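Local coordinates for protein mucin-like protocadherin (Homo sapiens, PDB 6OAE) that probably forms calcium-dependent heterophilic adhesion complexes with CDHR2 between neighbouring microvilli of epithelial cells, here represented by its first two extracellular cadherin repeats, at residues Asp11-Glu16 with Leu84-Ser89; Pro98-Lys103 with His193-Thr198; Glu142-Ala147 with Asn174-Leu179; Arg165-Tyr170 with Leu201-Ala206. All blocks are in the same frame, centred on the assembly; numbering follows the deposited sequence.

Contact 1: residues Asp11-Glu16 with Leu84-Ser89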
loop_
_atom_site.group_PDB
_atom_site.type_symbol
_atom_site.label_atom_id
_atom_site.label_comp_id
_atom_site.label_asym_id
_atom_site.label_seq_id
_atom_site.Cartn_x
_atom_site.Cartn_y
_atom_site.Cartn_z
ATOM N N ASP A 11 26.454 -2.903 7.349
ATOM C CA ASP A 11 25.722 -1.815 8.044
ATOM C C ASP A 11 24.467 -1.402 7.287
ATOM O O ASP A 11 23.786 -0.499 7.791
ATOM C CB ASP A 11 26.676 -0.661 8.361
ATOM C CG ASP A 11 27.293 0.040 7.170
ATOM O OD1 ASP A 11 26.873 -0.246 6.035
ATOM O OD2 ASP A 11 28.198 0.881 7.401
ATOM N N ILE A 12 24.159 -2.011 6.140
ATOM C CA ILE A 12 22.883 -1.780 5.404
ATOM C C ILE A 12 22.188 -3.132 5.286
ATOM O O ILE A 12 22.777 -4.070 4.698
ATOM C CB ILE A 12 23.089 -1.121 4.026
ATOM C CG1 ILE A 12 23.770 0.246 4.154
ATOM C CG2 ILE A 12 21.783 -1.004 3.251
ATOM C CD1 ILE A 12 24.179 0.853 2.846
ATOM N N PHE A 13 20.978 -3.214 5.817
ATOM C CA PHE A 13 20.148 -4.443 5.836
ATOM C C PHE A 13 18.847 -4.138 5.130
ATOM O O PHE A 13 18.318 -3.013 5.281
ATOM C CB PHE A 13 19.930 -4.915 7.276
ATOM C CG PHE A 13 21.225 -5.210 7.973
ATOM C CD1 PHE A 13 21.957 -4.190 8.573
ATOM C CD2 PHE A 13 21.753 -6.497 7.976
ATOM C CE1 PHE A 13 23.167 -4.462 9.184
ATOM C CE2 PHE A 13 22.964 -6.768 8.582
ATOM C CZ PHE A 13 23.677 -5.753 9.183
ATOM N N GLU A 14 18.337 -5.113 4.390
ATOM C CA GLU A 14 17.009 -5.042 3.771
ATOM C C GLU A 14 16.156 -6.059 4.493
ATOM O O GLU A 14 16.607 -7.196 4.590
ATOM C CB GLU A 14 17.093 -5.302 2.276
ATOM C CG GLU A 14 17.503 -4.075 1.504
ATOM C CD GLU A 14 17.314 -4.222 0.013
ATOM O OE1 GLU A 14 17.048 -5.361 -0.440
ATOM O OE2 GLU A 14 17.413 -3.198 -0.675
ATOM N N VAL A 15 15.003 -5.632 5.015
ATOM C CA VAL A 15 14.065 -6.506 5.772
ATOM C C VAL A 15 12.672 -6.273 5.189
ATOM O O VAL A 15 12.239 -5.145 5.175
ATOM C CB VAL A 15 14.112 -6.238 7.289
ATOM C CG1 VAL A 15 13.147 -7.137 8.047
ATOM C CG2 VAL A 15 15.529 -6.399 7.852
ATOM N N GLU A 16 12.011 -7.328 4.730
ATOM C CA GLU A 16 10.609 -7.229 4.260
ATOM C C GLU A 16 9.739 -6.893 5.460
ATOM O O GLU A 16 9.936 -7.496 6.525
ATOM C CB GLU A 16 10.106 -8.524 3.637
ATOM C CG GLU A 16 10.891 -8.928 2.421
ATOM C CD GLU A 16 10.121 -9.778 1.426
ATOM O OE1 GLU A 16 9.107 -10.420 1.815
ATOM O OE2 GLU A 16 10.535 -9.783 0.271
ATOM N N LEU A 84 29.209 4.481 14.819
ATOM C CA LEU A 84 28.851 3.733 13.592
ATOM C C LEU A 84 27.361 3.967 13.340
ATOM O O LEU A 84 26.647 4.222 14.301
ATOM C CB LEU A 84 29.151 2.252 13.836
ATOM C CG LEU A 84 30.565 1.733 13.574
ATOM C CD1 LEU A 84 31.650 2.730 13.880
ATOM C CD2 LEU A 84 30.807 0.448 14.347
ATOM N N ARG A 85 26.916 3.912 12.088
ATOM C CA ARG A 85 25.475 3.887 11.745
ATOM C C ARG A 85 25.157 2.538 11.111
ATOM O O ARG A 85 25.990 2.003 10.334
ATOM C CB ARG A 85 25.069 5.021 10.795
ATOM C CG ARG A 85 25.416 6.411 11.304
ATOM C CD ARG A 85 24.941 6.686 12.728
ATOM N NE ARG A 85 25.508 7.952 13.168
ATOM C CZ ARG A 85 25.008 9.138 12.848
ATOM N NH1 ARG A 85 23.916 9.221 12.102
ATOM N NH2 ARG A 85 25.592 10.243 13.281
ATOM N N VAL A 86 23.989 2.015 11.440
ATOM C CA VAL A 86 23.389 0.846 10.747
ATOM C C VAL A 86 22.012 1.260 10.266
ATOM O O VAL A 86 21.240 1.834 11.084
ATOM C CB VAL A 86 23.297 -0.391 11.639
ATOM C CG1 VAL A 86 22.493 -1.491 10.935
ATOM C CG2 VAL A 86 24.672 -0.874 12.057
ATOM N N PHE A 87 21.713 0.975 9.000
ATOM C CA PHE A 87 20.401 1.243 8.378
ATOM C C PHE A 87 19.681 -0.065 8.077
ATOM O O PHE A 87 20.282 -0.967 7.479
ATOM C CB PHE A 87 20.595 2.056 7.107
ATOM C CG PHE A 87 20.912 3.511 7.358
ATOM C CD1 PHE A 87 21.149 4.005 8.634
ATOM C CD2 PHE A 87 20.992 4.397 6.308
ATOM C CE1 PHE A 87 21.423 5.348 8.832
ATOM C CE2 PHE A 87 21.262 5.739 6.515
ATOM C CZ PHE A 87 21.472 6.208 7.775
ATOM N N VAL A 88 18.422 -0.136 8.482
ATOM C CA VAL A 88 17.495 -1.193 8.016
ATOM C C VAL A 88 16.535 -0.527 7.037
ATOM O O VAL A 88 15.717 0.306 7.460
ATOM C CB VAL A 88 16.752 -1.906 9.148
ATOM C CG1 VAL A 88 15.796 -2.941 8.576
ATOM C CG2 VAL A 88 17.709 -2.552 10.136
ATOM N N SER A 89 16.664 -0.876 5.775
ATOM C CA SER A 89 15.746 -0.474 4.706
ATOM C C SER A 89 14.586 -1.475 4.712
ATOM O O SER A 89 14.827 -2.656 4.439
ATOM C CB SER A 89 16.457 -0.422 3.407
ATOM O OG SER A 89 15.537 -0.130 2.381
HETATM O O HOH W 1 28.864 1.881 9.896
HETATM O O HOH W 2 16.837 -0.891 0.106
#
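With Phe13 CG beside its backbone N and opposite the carbonyl carbon (chi1 -59°), the ring leans over to Val86, whose CG1 stands anti to its own N (chi1 172°). The result is a contact of 3.5 Å between Phe13 CE1 and Val86 CG1, made at the ring edge near its plane. Two residues further along each strand, Val15 CG2 meets Val88 CG1 at 3.5 Å. Valine suits these buried positions, its short branched side chain packing beside the partner strand without a polar atom to satisfy. The backbones pair in parallel register: Asp11 O accepts from Phe87 N at 2.8 Å, Phe87 O from Phe13 N, Phe13 O from Ser89 N at 2.7 Å, and Ser89 O from Val15 N.

The other face is more exposed and mixes apolar Ile12 and Phe87 with polar Glu14 and Ser89. The latter two share a water, which donates to Glu14 OE2 and lies 2.7 Å from Ser89 OG. At the start of the pairing, a second water donates to both Asp11 OD2 and Arg85 O, tying a carboxylate to the partner's backbone.

In the first cadherin repeat, 12-16 is an outermost strand of a four-stranded mixed sheet. Strand 79-91 separates it from 67-76, on which Val88 touches Leu68 and Arg85, also hydrogen-bonded to Gln83, forms a salt bridge with Glu69.

Contact 2: residues Pro98-Lys103 with His193-Thr198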
loop_
_atom_site.group_PDB
_atom_site.type_symbol
_atom_site.label_atom_id
_atom_site.label_comp_id
_atom_site.label_asym_id
_atom_site.label_seq_id
_atom_site.Cartn_x
_atom_site.Cartn_y
_atom_site.Cartn_z
ATOM N N PRO A 98 -7.465 -3.077 -1.210
ATOM C CA PRO A 98 -8.124 -1.851 -1.639
ATOM C C PRO A 98 -9.525 -1.856 -1.022
ATOM O O PRO A 98 -10.093 -2.910 -0.799
ATOM C CB PRO A 98 -8.127 -1.927 -3.176
ATOM C CG PRO A 98 -8.062 -3.423 -3.468
ATOM C CD PRO A 98 -7.278 -4.025 -2.314
ATOM N N GLU A 99 -10.030 -0.663 -0.725
ATOM C CA GLU A 99 -11.355 -0.475 -0.113
ATOM C C GLU A 99 -12.082 0.627 -0.863
ATOM O O GLU A 99 -11.471 1.683 -1.083
ATOM C CB GLU A 99 -11.202 -0.093 1.356
ATOM C CG GLU A 99 -10.665 -1.213 2.211
ATOM C CD GLU A 99 -10.232 -0.776 3.602
ATOM O OE1 GLU A 99 -10.662 0.305 4.036
ATOM O OE2 GLU A 99 -9.461 -1.524 4.232
ATOM N N PHE A 100 -13.323 0.366 -1.250
ATOM C CA PHE A 100 -14.241 1.397 -1.778
ATOM C C PHE A 100 -14.824 2.126 -0.580
ATOM O O PHE A 100 -15.050 1.490 0.447
ATOM C CB PHE A 100 -15.375 0.782 -2.576
ATOM C CG PHE A 100 -14.989 0.211 -3.913
ATOM C CD1 PHE A 100 -14.600 1.052 -4.949
ATOM C CD2 PHE A 100 -15.055 -1.159 -4.143
ATOM C CE1 PHE A 100 -14.275 0.531 -6.192
ATOM C CE2 PHE A 100 -14.726 -1.678 -5.389
ATOM C CZ PHE A 100 -14.346 -0.833 -6.406
ATOM N N PRO A 101 -15.048 3.456 -0.655
ATOM C CA PRO A 101 -15.793 4.168 0.401
ATOM C C PRO A 101 -17.332 3.997 0.371
ATOM O O PRO A 101 -18.014 4.718 1.094
ATOM C CB PRO A 101 -15.346 5.612 0.143
ATOM C CG PRO A 101 -15.176 5.687 -1.364
ATOM C CD PRO A 101 -14.533 4.357 -1.704
ATOM N N PHE A 102 -17.862 3.052 -0.420
ATOM C CA PHE A 102 -19.301 2.695 -0.504
ATOM C C PHE A 102 -19.443 1.202 -0.777
ATOM O O PHE A 102 -18.461 0.583 -1.309
ATOM C CB PHE A 102 -19.983 3.501 -1.623
ATOM C CG PHE A 102 -19.381 3.270 -2.987
ATOM C CD1 PHE A 102 -18.233 3.945 -3.380
ATOM C CD2 PHE A 102 -19.947 2.362 -3.865
ATOM C CE1 PHE A 102 -17.661 3.715 -4.626
ATOM C CE2 PHE A 102 -19.378 2.145 -5.114
ATOM C CZ PHE A 102 -18.245 2.823 -5.487
ATOM N N LYS A 103 -20.618 0.639 -0.468
ATOM C CA LYS A 103 -20.968 -0.781 -0.731
ATOM C C LYS A 103 -21.866 -0.859 -1.971
ATOM O O LYS A 103 -21.536 -1.588 -2.914
ATOM C CB LYS A 103 -21.694 -1.400 0.463
ATOM C CG LYS A 103 -20.916 -1.421 1.770
ATOM C CD LYS A 103 -21.812 -1.742 2.979
ATOM C CE LYS A 103 -21.097 -1.572 4.299
ATOM N NZ LYS A 103 -20.003 -2.558 4.429
ATOM N N HIS A 193 -5.502 -8.643 -3.611
ATOM C CA HIS A 193 -6.696 -8.326 -2.801
ATOM C C HIS A 193 -7.738 -7.699 -3.708
ATOM O O HIS A 193 -7.348 -6.871 -4.541
ATOM C CB HIS A 193 -6.346 -7.391 -1.661
ATOM C CG HIS A 193 -5.185 -7.859 -0.858
ATOM N ND1 HIS A 193 -3.944 -7.301 -1.013
ATOM C CD2 HIS A 193 -5.073 -8.835 0.081
ATOM C CE1 HIS A 193 -3.099 -7.899 -0.186
ATOM N NE2 HIS A 193 -3.772 -8.852 0.496
ATOM N N THR A 194 -8.997 -8.069 -3.507
ATOM C CA THR A 194 -10.136 -7.600 -4.327
ATOM C C THR A 194 -11.165 -6.989 -3.382
ATOM O O THR A 194 -11.341 -7.526 -2.275
ATOM C CB THR A 194 -10.727 -8.731 -5.177
ATOM O OG1 THR A 194 -9.714 -9.170 -6.080
ATOM C CG2 THR A 194 -11.922 -8.306 -6.005
ATOM N N ALA A 195 -11.798 -5.903 -3.819
ATOM C CA ALA A 195 -12.968 -5.282 -3.184
ATOM C C ALA A 195 -14.052 -5.173 -4.262
ATOM O O ALA A 195 -13.710 -5.119 -5.479
ATOM C CB ALA A 195 -12.602 -3.953 -2.596
ATOM N N THR A 196 -15.311 -5.196 -3.835
ATOM C CA THR A 196 -16.484 -5.191 -4.730
ATOM C C THR A 196 -17.457 -4.145 -4.200
ATOM O O THR A 196 -17.483 -3.908 -2.984
ATOM C CB THR A 196 -17.128 -6.580 -4.848
ATOM O OG1 THR A 196 -17.855 -6.834 -3.657
ATOM C CG2 THR A 196 -16.149 -7.706 -5.055
ATOM N N ALA A 197 -18.180 -3.510 -5.102
ATOM C CA ALA A 197 -19.253 -2.553 -4.782
ATOM C C ALA A 197 -20.298 -2.674 -5.890
ATOM O O ALA A 197 -19.968 -3.247 -6.946
ATOM C CB ALA A 197 -18.698 -1.171 -4.655
ATOM N N THR A 198 -21.513 -2.201 -5.633
ATOM C CA THR A 198 -22.637 -2.214 -6.604
ATOM C C THR A 198 -22.869 -0.765 -7.063
ATOM O O THR A 198 -22.789 0.169 -6.224
ATOM C CB THR A 198 -23.855 -2.942 -6.007
ATOM O OG1 THR A 198 -23.567 -4.342 -5.881
ATOM C CG2 THR A 198 -25.094 -2.819 -6.862
HETATM O O HOH W 3 -17.487 -1.996 -1.000
#
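In the second cadherin repeat, the chain leaving the calcium-binding linker runs alongside the start of strand 194-204 before it enters that repeat's beta-sandwich as strand 104-110. Segment 98-103 is this lead-in, and it meets 193-198 mostly through side chains. Next to the linker, Pro98 CD packs on His193 CB at 3.6 Å, the two side chains crossing at about a right angle; proline suits this place, having no N-H to satisfy and a compact apolar ring to set against the histidine. His193 turns its ring away, and its ND1 is hydrogen-bonded to Asp183, a calcium ligand, so it is probably a second-shell residue that steadies the site.

Farther along, alanines at 195 and 197 leave room for two phenylalanine rings. Ala195 CB lies 3.3 Å from Pro98 O, while Ala195 O comes to the edge of the Phe100 ring, near its plane, 3.6 Å from CE2. Ala197 CB makes an off-centre CH-pi contact with the same ring, 4.2 Å from its centroid. It also touches Phe102 CE2 at 3.4 Å. Phe102 has CG between its backbone N and carbonyl carbon (chi1 60°), a torsion that carries the ring to Ala197; Phe100 CB lies over one of its faces, offset toward the rim.

Water joins the two backbones where they are not directly bonded, donating to both Phe102 O and Thr196 O. Direct pairing begins at Lys103: Thr198 N gives its hydrogen to Lys103 O, in the carbonyl plane, at 2.8 Å and with an N-H...O angle of 158°.

Contact 3: residues Glu142-Ala147 with Asn174-Leu179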
loop_
_atom_site.group_PDB
_atom_site.type_symbol
_atom_site.label_atom_id
_atom_site.label_comp_id
_atom_site.label_asym_id
_atom_site.label_seq_id
_atom_site.Cartn_x
_atom_site.Cartn_y
_atom_site.Cartn_z
ATOM N N GLU A 142 -21.750 -6.381 -15.687
ATOM C CA GLU A 142 -23.213 -6.131 -15.671
ATOM C C GLU A 142 -23.859 -7.126 -14.701
ATOM O O GLU A 142 -23.448 -8.303 -14.673
ATOM C CB GLU A 142 -23.849 -6.172 -17.059
ATOM C CG GLU A 142 -23.741 -7.492 -17.775
ATOM C CD GLU A 142 -24.378 -7.453 -19.147
ATOM O OE1 GLU A 142 -24.869 -8.500 -19.575
ATOM O OE2 GLU A 142 -24.394 -6.366 -19.774
ATOM N N MET A 143 -24.800 -6.622 -13.913
ATOM C CA MET A 143 -25.638 -7.393 -12.969
ATOM C C MET A 143 -26.989 -7.647 -13.646
ATOM O O MET A 143 -27.511 -8.750 -13.503
ATOM C CB MET A 143 -25.833 -6.607 -11.675
ATOM C CG MET A 143 -25.872 -7.469 -10.450
ATOM S SD MET A 143 -26.746 -6.643 -9.112
ATOM C CE MET A 143 -28.442 -6.878 -9.647
ATOM N N THR A 144 -27.523 -6.642 -14.348
ATOM C CA THR A 144 -28.766 -6.727 -15.157
ATOM C C THR A 144 -28.346 -6.875 -16.630
ATOM O O THR A 144 -27.409 -6.177 -17.052
ATOM C CB THR A 144 -29.688 -5.558 -14.791
ATOM O OG1 THR A 144 -28.998 -4.319 -14.975
ATOM C CG2 THR A 144 -30.174 -5.652 -13.358
ATOM N N ALA A 145 -28.990 -7.779 -17.374
ATOM C CA ALA A 145 -28.610 -8.142 -18.766
ATOM C C ALA A 145 -28.724 -6.909 -19.677
ATOM O O ALA A 145 -29.728 -6.169 -19.578
ATOM C CB ALA A 145 -29.455 -9.293 -19.275
ATOM N N GLY A 146 -27.709 -6.684 -20.515
ATOM C CA GLY A 146 -27.665 -5.562 -21.469
ATOM C C GLY A 146 -27.026 -4.308 -20.890
ATOM O O GLY A 146 -26.755 -3.419 -21.669
ATOM N N ALA A 147 -26.771 -4.239 -19.583
ATOM C CA ALA A 147 -26.268 -3.016 -18.910
ATOM C C ALA A 147 -24.944 -2.552 -19.540
ATOM O O ALA A 147 -24.776 -1.327 -19.755
ATOM C CB ALA A 147 -26.126 -3.259 -17.433
ATOM N N ASN A 174 -33.339 1.120 -15.440
ATOM C CA ASN A 174 -32.404 0.683 -14.358
ATOM C C ASN A 174 -31.314 -0.191 -14.968
ATOM O O ASN A 174 -31.656 -1.125 -15.735
ATOM C CB ASN A 174 -33.092 -0.081 -13.216
ATOM C CG ASN A 174 -32.120 -0.682 -12.209
ATOM O OD1 ASN A 174 -31.370 -1.617 -12.519
ATOM N ND2 ASN A 174 -32.131 -0.166 -10.991
ATOM N N MET A 175 -30.053 0.106 -14.642
ATOM C CA MET A 175 -28.866 -0.696 -15.039
ATOM C C MET A 175 -28.020 -0.866 -13.776
ATOM O O MET A 175 -27.658 0.159 -13.169
ATOM C CB MET A 175 -28.040 -0.018 -16.135
ATOM C CG MET A 175 -28.598 -0.258 -17.531
ATOM S SD MET A 175 -28.585 1.161 -18.634
ATOM C CE MET A 175 -29.522 2.334 -17.667
ATOM N N THR A 176 -27.731 -2.102 -13.381
ATOM C CA THR A 176 -26.902 -2.371 -12.185
ATOM C C THR A 176 -25.627 -3.092 -12.600
ATOM O O THR A 176 -25.676 -3.981 -13.482
ATOM C CB THR A 176 -27.699 -3.095 -11.100
ATOM O OG1 THR A 176 -28.804 -2.247 -10.796
ATOM C CG2 THR A 176 -26.891 -3.334 -9.847
ATOM N N PHE A 177 -24.526 -2.704 -11.961
ATOM C CA PHE A 177 -23.171 -3.234 -12.202
ATOM C C PHE A 177 -22.517 -3.638 -10.892
ATOM O O PHE A 177 -22.792 -3.008 -9.864
ATOM C CB PHE A 177 -22.276 -2.173 -12.825
ATOM C CG PHE A 177 -22.697 -1.729 -14.195
ATOM C CD1 PHE A 177 -22.368 -2.479 -15.304
ATOM C CD2 PHE A 177 -23.400 -0.553 -14.367
ATOM C CE1 PHE A 177 -22.740 -2.059 -16.577
ATOM C CE2 PHE A 177 -23.789 -0.144 -15.636
ATOM C CZ PHE A 177 -23.455 -0.900 -16.741
ATOM N N TRP A 178 -21.693 -4.669 -10.972
ATOM C CA TRP A 178 -20.639 -4.968 -9.979
ATOM C C TRP A 178 -19.405 -4.185 -10.421
ATOM O O TRP A 178 -19.022 -4.294 -11.618
ATOM C CB TRP A 178 -20.316 -6.454 -9.894
ATOM C CG TRP A 178 -21.290 -7.260 -9.103
ATOM C CD1 TRP A 178 -21.526 -7.177 -7.760
ATOM C CD2 TRP A 178 -22.140 -8.309 -9.607
ATOM N NE1 TRP A 178 -22.480 -8.093 -7.395
ATOM C CE2 TRP A 178 -22.874 -8.804 -8.505
ATOM C CE3 TRP A 178 -22.358 -8.870 -10.876
ATOM C CZ2 TRP A 178 -23.812 -9.836 -8.642
ATOM C CZ3 TRP A 178 -23.284 -9.886 -11.010
ATOM C CH2 TRP A 178 -24.003 -10.363 -9.906
ATOM N N LEU A 179 -18.844 -3.413 -9.516
ATOM C CA LEU A 179 -17.543 -2.747 -9.699
ATOM C C LEU A 179 -16.531 -3.510 -8.851
ATOM O O LEU A 179 -16.733 -3.572 -7.630
ATOM C CB LEU A 179 -17.656 -1.286 -9.273
ATOM C CG LEU A 179 -16.393 -0.454 -9.483
ATOM C CD1 LEU A 179 -15.981 -0.390 -10.945
ATOM C CD2 LEU A 179 -16.606 0.924 -8.927
#
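Met143 reaches across to Thr176 and Trp178, and each atom of its side chain finds a partner. CB lies 3.2 Å from Thr176 O. CG sits above one face of the Trp178 six-membered ring, 3.4 Å from the centroid and 9° off the normal, a CH-pi contact. The chain then bends at chi3 (77°), with SD 3.4 Å from Thr176 CG2 and also above the indole at a distance, a Met-aromatic contact. CE ends beside the same threonine methyl. A long, flexible thioether suits this exposed place, because it can follow both a flat ring and a methyl.

Thr176 O receives Met143 N at 2.8 Å and, weakly, Thr144 N. Thr144 returns the bond through its side chain: Thr176 N points almost straight at OG1 (3.0 Å, 173°), so a hydroxyl takes the place of a backbone acceptor where the strand ends. On the buried side, small Ala147 lets the Phe177 ring come close, with Ala147 CB 3.6 Å from Phe177 CZ and the alanine carbonyl oxygen at the ring edge. Glu142 OE2 bonds to Ser148 beyond the turn.

Glu142 and Phe177 form an antiparallel, non-hydrogen-bonded pair, the last rung between edge strand 137-142 and strand 174-182. The type II turn from Thr144 to Ala147, with Gly146 at positive phi, then leads the chain out of this sheet of the cadherin beta-sandwich toward strand 151-155.

Contact 4: residues Arg165-Tyr170 with Leu201-Ala206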
loop_
_atom_site.group_PDB
_atom_site.type_symbol
_atom_site.label_atom_id
_atom_site.label_comp_id
_atom_site.label_asym_id
_atom_site.label_seq_id
_atom_site.Cartn_x
_atom_site.Cartn_y
_atom_site.Cartn_z
ATOM N N ARG A 165 -23.928 4.527 -25.372
ATOM C CA ARG A 165 -25.072 4.444 -26.319
ATOM C C ARG A 165 -26.233 5.238 -25.755
ATOM O O ARG A 165 -26.373 5.353 -24.537
ATOM C CB ARG A 165 -25.497 2.992 -26.559
ATOM C CG ARG A 165 -24.560 2.239 -27.489
ATOM C CD ARG A 165 -24.901 0.768 -27.534
ATOM N NE ARG A 165 -26.182 0.525 -28.171
ATOM C CZ ARG A 165 -26.378 0.371 -29.486
ATOM N NH1 ARG A 165 -27.607 0.146 -29.937
ATOM N NH2 ARG A 165 -25.362 0.443 -30.345
ATOM N N PRO A 166 -27.103 5.791 -26.618
ATOM C CA PRO A 166 -28.235 6.580 -26.129
ATOM C C PRO A 166 -29.078 5.784 -25.124
ATOM O O PRO A 166 -29.329 4.625 -25.350
ATOM C CB PRO A 166 -29.039 6.946 -27.393
ATOM C CG PRO A 166 -28.103 6.712 -28.548
ATOM C CD PRO A 166 -27.046 5.722 -28.092
ATOM N N LEU A 167 -29.460 6.424 -24.023
ATOM C CA LEU A 167 -30.329 5.840 -22.990
ATOM C C LEU A 167 -31.769 5.878 -23.500
ATOM O O LEU A 167 -32.104 6.728 -24.393
ATOM C CB LEU A 167 -30.181 6.616 -21.680
ATOM C CG LEU A 167 -28.769 6.625 -21.097
ATOM C CD1 LEU A 167 -28.681 7.568 -19.907
ATOM C CD2 LEU A 167 -28.352 5.215 -20.700
ATOM N N ASP A 168 -32.579 4.997 -22.956
ATOM C CA ASP A 168 -34.022 4.912 -23.274
ATOM C C ASP A 168 -34.736 4.518 -21.982
ATOM O O ASP A 168 -34.674 3.365 -21.607
ATOM C CB ASP A 168 -34.216 3.936 -24.435
ATOM C CG ASP A 168 -35.647 3.823 -24.920
ATOM O OD1 ASP A 168 -36.561 4.044 -24.098
ATOM O OD2 ASP A 168 -35.823 3.501 -26.127
ATOM N N PHE A 169 -35.399 5.475 -21.352
ATOM C CA PHE A 169 -36.107 5.330 -20.063
ATOM C C PHE A 169 -37.129 4.185 -20.116
ATOM O O PHE A 169 -37.240 3.455 -19.124
ATOM C CB PHE A 169 -36.791 6.646 -19.711
ATOM C CG PHE A 169 -37.727 6.554 -18.551
ATOM C CD1 PHE A 169 -37.227 6.500 -17.260
ATOM C CD2 PHE A 169 -39.102 6.531 -18.745
ATOM C CE1 PHE A 169 -38.089 6.414 -16.182
ATOM C CE2 PHE A 169 -39.956 6.447 -17.659
ATOM C CZ PHE A 169 -39.450 6.385 -16.381
ATOM N N TYR A 170 -37.852 4.038 -21.230
ATOM C CA TYR A 170 -38.951 3.055 -21.371
ATOM C C TYR A 170 -38.356 1.651 -21.448
ATOM O O TYR A 170 -38.860 0.726 -20.740
ATOM C CB TYR A 170 -39.852 3.451 -22.552
ATOM C CG TYR A 170 -40.467 4.793 -22.282
ATOM C CD1 TYR A 170 -41.548 4.909 -21.429
ATOM C CD2 TYR A 170 -39.915 5.950 -22.805
ATOM C CE1 TYR A 170 -42.095 6.140 -21.131
ATOM C CE2 TYR A 170 -40.458 7.195 -22.526
ATOM C CZ TYR A 170 -41.548 7.285 -21.681
ATOM O OH TYR A 170 -42.097 8.479 -21.386
ATOM N N LEU A 201 -27.459 2.624 -11.910
ATOM C CA LEU A 201 -27.696 3.752 -12.838
ATOM C C LEU A 201 -29.207 3.807 -13.085
ATOM O O LEU A 201 -29.751 2.797 -13.647
ATOM C CB LEU A 201 -26.918 3.515 -14.131
ATOM C CG LEU A 201 -25.412 3.816 -14.092
ATOM C CD1 LEU A 201 -25.162 5.297 -14.034
ATOM C CD2 LEU A 201 -24.710 3.145 -12.932
ATOM N N ASN A 202 -29.840 4.895 -12.657
ATOM C CA ASN A 202 -31.301 5.116 -12.790
ATOM C C ASN A 202 -31.532 6.218 -13.828
ATOM O O ASN A 202 -31.094 7.367 -13.581
ATOM C CB ASN A 202 -31.937 5.451 -11.444
ATOM C CG ASN A 202 -33.444 5.467 -11.522
ATOM O OD1 ASN A 202 -34.037 4.626 -12.197
ATOM N ND2 ASN A 202 -34.068 6.412 -10.831
ATOM N N VAL A 203 -32.174 5.873 -14.942
ATOM C CA VAL A 203 -32.434 6.813 -16.058
ATOM C C VAL A 203 -33.629 7.655 -15.632
ATOM O O VAL A 203 -34.621 7.071 -15.220
ATOM C CB VAL A 203 -32.691 6.085 -17.390
ATOM C CG1 VAL A 203 -32.973 7.055 -18.524
ATOM C CG2 VAL A 203 -31.539 5.177 -17.758
ATOM N N VAL A 204 -33.518 8.973 -15.713
ATOM C CA VAL A 204 -34.655 9.875 -15.406
ATOM C C VAL A 204 -35.201 10.313 -16.758
ATOM O O VAL A 204 -34.449 10.556 -17.698
ATOM C CB VAL A 204 -34.278 11.025 -14.454
ATOM C CG1 VAL A 204 -33.749 10.473 -13.137
ATOM C CG2 VAL A 204 -33.292 11.997 -15.042
ATOM N N PRO A 205 -36.526 10.367 -16.920
ATOM C CA PRO A 205 -37.107 10.750 -18.211
ATOM C C PRO A 205 -37.002 12.246 -18.537
ATOM O O PRO A 205 -36.748 13.028 -17.645
ATOM C CB PRO A 205 -38.588 10.336 -18.076
ATOM C CG PRO A 205 -38.861 10.186 -16.603
ATOM C CD PRO A 205 -37.531 10.058 -15.894
ATOM N N ALA A 206 -37.189 12.598 -19.812
ATOM C CA ALA A 206 -37.481 13.982 -20.279
ATOM C C ALA A 206 -38.781 14.476 -19.625
ATOM O O ALA A 206 -38.855 15.127 -18.569
ATOM C CB ALA A 206 -37.604 14.009 -21.789
#
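Phe169 and Pro205 meet ring against ring, their side chains crossing obliquely. Pro205 CG stands over the centre of the phenyl face, 3.8 Å from the centroid and 10° off the normal, in a CH-pi contact, and Pro205 CD is 3.7 Å from Phe169 CE1. Proline suits this spot since its rigid ring offers a broad patch of C-H groups. Val203 O approaches the phenylalanine quite differently, at the ring edge and near its plane, 3.4 Å from CD1, where the aromatic hydrogens face the carbonyl oxygen. The ring reaches both partners because its CG is anti to the backbone N (chi1 170°).

These residues lie at the far end of the second cadherin repeat, where the loop between strands 158-163 and 174-182 packs on the closing strand 194-204. The backbone N of Phe169 hydrogen-bonds to OE1 of the Glu111 carboxylate.

Deeper in, Val203 CG1 faces Phe169 CB at 4.0 Å and Leu167 CB at 4.2 Å. The buried leucine continues inward to Val109 and Phe151. Toward the surface, the edge of the Phe169 ring meets the Tyr170 face, CD2 standing 3.7 Å above its centre.

Contact 1 belongs to the first cadherin repeat and contacts 2, 3 and 4 to the second, across the calcium sites. Contact 1 is strand pairing, with one face buried and apolar and the other more exposed and mixed. Contact 2 is more superficial, and water and aromatic-alanine packing largely replace regular pairing. Contacts 2 and 4 use successive parts of strand 194-204; contact 3 uses its neighbour 174-182, which joins both through probable backbone hydrogen bonds, Ala197 O to Leu179 N and Met175 O to Leu201 N. Contacts 3 and 4 are each partly buried, but contact 3 mixes hydrogen bonds with packing on an indole, whereas contact 4 relies on apolar and ring contacts.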